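Local coordinates for protein magnesium-protoporphyrin O-methyltransferase (Synechocystis sp., PDB 4QDJ) that transfers a methyl group from S-adenosylmethionine to magnesium-protoporphyrin IX, giving its 13-monomethyl ester in chlorophyll biosynthesis, at residues His151-Ala156 with Gly203-Ser208. Residues are numbered along the deposited sequence; the frame is centred on the assembly and turned at random. Where two conformers were deposited one is given.
Sequences HLASLA and GDNGFS
A153 and F207 make the tightest approach between the last turn of helix 142-155 and the chain that leaves helix 195-204: A153 CB lies 3.7 Å from F207 CE1, meeting the ring obliquely. The far end of the same ring reaches A156, whose CB is 4.0 Å from F207 CZ, while A156 O stands at the ring edge, near its plane, 3.9 Å from F207 CZ. That carbonyl oxygen also accepts a hydrogen bond from R229. The torsion of F207 explains this reach: CG sits anti to the carbonyl carbon (chi1 -74°), which sends the ring toward the helix end, where A227, R229 and L160 pack on it too. An alanine in place of F207 would take the ring away from the methyl groups of A153 and A156 and is likely to open a gap between helix and strand.

Whereas the F207 ring is buried and touches both alanines, N205 is partly exposed and touches A153 alone. Its CB is 3.8 Å from A153 CB, and its amide carbon CG stays 4.0 Å from the same methyl, so the contribution here is van der Waals contact by the stem of the side chain. The amide nitrogen ND2 instead bonds to I201 O and S150 OG, tying it to both helices. S154, exposed and pointing away from 203-208, marks the solvent side of helix 142-155.

G206, with phi 89°, is the C-prime residue of a Schellman motif that ends helix 195-204; G206 N bonds to G203 O. The turn leads into strand 207-216, whose F207 packs against the end of helix 142-155 at the edge of the class I methyltransferase Rossmann-like sheet, where 221-229 runs antiparallel between 159-164 and 207-216.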
ATOM      1  N   HIS A 151     -10.183  -7.634   6.730  1.00 14.01           N
ATOM      2  CA  HIS A 151      -9.352  -7.429   7.908  1.00 13.92           C
ATOM      3  C   HIS A 151      -8.909  -5.974   8.028  1.00 13.63           C
ATOM      4  O   HIS A 151      -8.955  -5.392   9.110  1.00 15.00           O
ATOM      5  CB  HIS A 151      -8.127  -8.338   7.911  1.00 15.04           C
ATOM      6  CG  HIS A 151      -7.304  -8.211   9.153  1.00 15.59           C
ATOM      7  ND1 HIS A 151      -7.676  -8.785  10.350  1.00 18.35           N
ATOM      8  CD2 HIS A 151      -6.151  -7.547   9.397  1.00 15.68           C
ATOM      9  CE1 HIS A 151      -6.775  -8.497  11.272  1.00 18.65           C
ATOM     10  NE2 HIS A 151      -5.840  -7.744  10.721  1.00 16.67           N
ATOM     11  N   LEU A 152      -8.477  -5.394   6.913  1.00 12.18           N
ATOM     12  CA  LEU A 152      -8.067  -3.996   6.898  1.00 11.20           C
ATOM     13  C   LEU A 152      -9.221  -3.089   7.308  1.00 12.80           C
ATOM     14  O   LEU A 152      -9.027  -2.111   8.035  1.00 13.82           O
ATOM     15  CB  LEU A 152      -7.542  -3.603   5.516  1.00 12.83           C
ATOM     16  CG  LEU A 152      -6.227  -4.259   5.093  1.00 14.87           C
ATOM     17  CD1 LEU A 152      -5.874  -3.865   3.670  1.00 17.43           C
ATOM     18  CD2 LEU A 152      -5.104  -3.879   6.049  1.00 17.47           C
ATOM     19  N   ALA A 153     -10.421  -3.427   6.846  1.00 13.39           N
ATOM     20  CA  ALA A 153     -11.614  -2.661   7.188  1.00 14.43           C
ATOM     21  C   ALA A 153     -11.846  -2.652   8.695  1.00 15.09           C
ATOM     22  O   ALA A 153     -12.280  -1.648   9.256  1.00 16.60           O
ATOM     23  CB  ALA A 153     -12.832  -3.216   6.461  1.00 15.64           C
ATOM     24  N   SER A 154     -11.534  -3.768   9.351  1.00 14.94           N
ATOM     25  CA  SER A 154     -11.733  -3.884  10.794  1.00 16.86           C
ATOM     26  C   SER A 154     -10.774  -2.992  11.579  1.00 17.20           C
ATOM     27  O   SER A 154     -10.982  -2.739  12.766  1.00 20.76           O
ATOM     28  CB  SER A 154     -11.593  -5.341  11.250  1.00 18.48           C
ATOM     29  OG  SER A 154     -10.235  -5.749  11.278  1.00 19.66           O
ATOM     30  N   LEU A 155      -9.722  -2.522  10.916  1.00 14.26           N
ATOM     31  CA  LEU A 155      -8.746  -1.649  11.560  1.00 14.26           C
ATOM     32  C   LEU A 155      -9.085  -0.182  11.340  1.00 13.34           C
ATOM     33  O   LEU A 155      -8.544   0.695  12.013  1.00 14.43           O
ATOM     34  CB  LEU A 155      -7.342  -1.924  11.015  1.00 15.76           C
ATOM     35  CG  LEU A 155      -6.876  -3.380  10.961  1.00 18.50           C
ATOM     36  CD1 LEU A 155      -5.471  -3.457  10.377  1.00 20.87           C
ATOM     37  CD2 LEU A 155      -6.930  -4.022  12.340  1.00 20.85           C
ATOM     38  N   ALA A 156      -9.979   0.082  10.393  1.00 12.84           N
ATOM     39  CA  ALA A 156     -10.276   1.451   9.978  1.00 13.41           C
ATOM     40  C   ALA A 156     -11.505   2.027  10.669  1.00 13.94           C
ATOM     41  O   ALA A 156     -12.631   1.603  10.410  1.00 14.61           O
ATOM     42  CB  ALA A 156     -10.445   1.517   8.465  1.00 14.10           C
ATOM     43  N   GLY A 203     -18.538  -2.674   0.487  1.00 15.43           N
ATOM     44  CA  GLY A 203     -19.912  -2.494   0.922  1.00 17.28           C
ATOM     45  C   GLY A 203     -20.313  -3.482   2.002  1.00 18.61           C
ATOM     46  O   GLY A 203     -21.003  -3.123   2.956  1.00 19.78           O
ATOM     47  N   ASP A 204     -19.874  -4.729   1.854  1.00 18.79           N
ATOM     48  CA  ASP A 204     -20.164  -5.768   2.840  1.00 20.34           C
ATOM     49  C   ASP A 204     -19.555  -5.434   4.199  1.00 20.11           C
ATOM     50  O   ASP A 204     -20.058  -5.863   5.238  1.00 21.54           O
ATOM     51  CB  ASP A 204     -19.653  -7.132   2.364  1.00 21.72           C
ATOM     52  CG  ASP A 204     -20.475  -7.703   1.221  1.00 26.05           C
ATOM     53  OD1 ASP A 204     -21.617  -7.241   1.011  1.00 27.72           O
ATOM     54  OD2 ASP A 204     -19.979  -8.624   0.539  0.55 25.62           O
ATOM     55  N   ASN A 205     -18.468  -4.667   4.184  1.00 19.18           N
ATOM     56  CA  ASN A 205     -17.786  -4.285   5.414  1.00 19.78           C
ATOM     57  C   ASN A 205     -18.227  -2.931   5.964  1.00 20.36           C
ATOM     58  O   ASN A 205     -17.644  -2.421   6.920  1.00 21.56           O
ATOM     59  CB  ASN A 205     -16.268  -4.318   5.223  1.00 20.76           C
ATOM     60  CG  ASN A 205     -15.718  -5.730   5.205  1.00 21.63           C
ATOM     61  OD1 ASN A 205     -15.498  -6.335   6.256  1.00 22.90           O
ATOM     62  ND2 ASN A 205     -15.495  -6.264   4.010  1.00 21.07           N
ATOM     63  N   GLY A 206     -19.254  -2.352   5.350  1.00 18.64           N
ATOM     64  CA  GLY A 206     -19.860  -1.134   5.857  1.00 19.54           C
ATOM     65  C   GLY A 206     -19.241   0.145   5.333  1.00 18.51           C
ATOM     66  O   GLY A 206     -19.345   1.196   5.967  1.00 18.95           O
ATOM     67  N   PHE A 207     -18.602   0.064   4.171  1.00 17.15           N
ATOM     68  CA  PHE A 207     -17.956   1.227   3.573  1.00 17.54           C
ATOM     69  C   PHE A 207     -18.614   1.646   2.264  1.00 18.68           C
ATOM     70  O   PHE A 207     -19.019   0.804   1.461  1.00 21.92           O
ATOM     71  CB  PHE A 207     -16.471   0.946   3.319  1.00 16.52           C
ATOM     72  CG  PHE A 207     -15.627   0.951   4.560  1.00 15.57           C
ATOM     73  CD1 PHE A 207     -15.674  -0.107   5.452  1.00 16.90           C
ATOM     74  CD2 PHE A 207     -14.772   2.010   4.826  1.00 14.29           C
ATOM     75  CE1 PHE A 207     -14.892  -0.106   6.593  1.00 16.80           C
ATOM     76  CE2 PHE A 207     -13.985   2.016   5.964  1.00 15.00           C
ATOM     77  CZ  PHE A 207     -14.046   0.956   6.848  1.00 15.86           C
ATOM     78  N   SER A 208     -18.719   2.954   2.061  1.00 15.89           N
ATOM     79  CA  SER A 208     -19.195   3.495   0.794  0.60 16.05           C
ATOM     80  C   SER A 208     -18.040   4.180   0.075  1.00 14.48           C
ATOM     81  O   SER A 208     -17.081   4.618   0.706  1.00 15.63           O
ATOM     82  CB  SER A 208     -20.340   4.484   1.017  0.60 19.08           C
ATOM     83  OG  SER A 208     -19.892   5.637   1.708  0.60 21.35           O
TER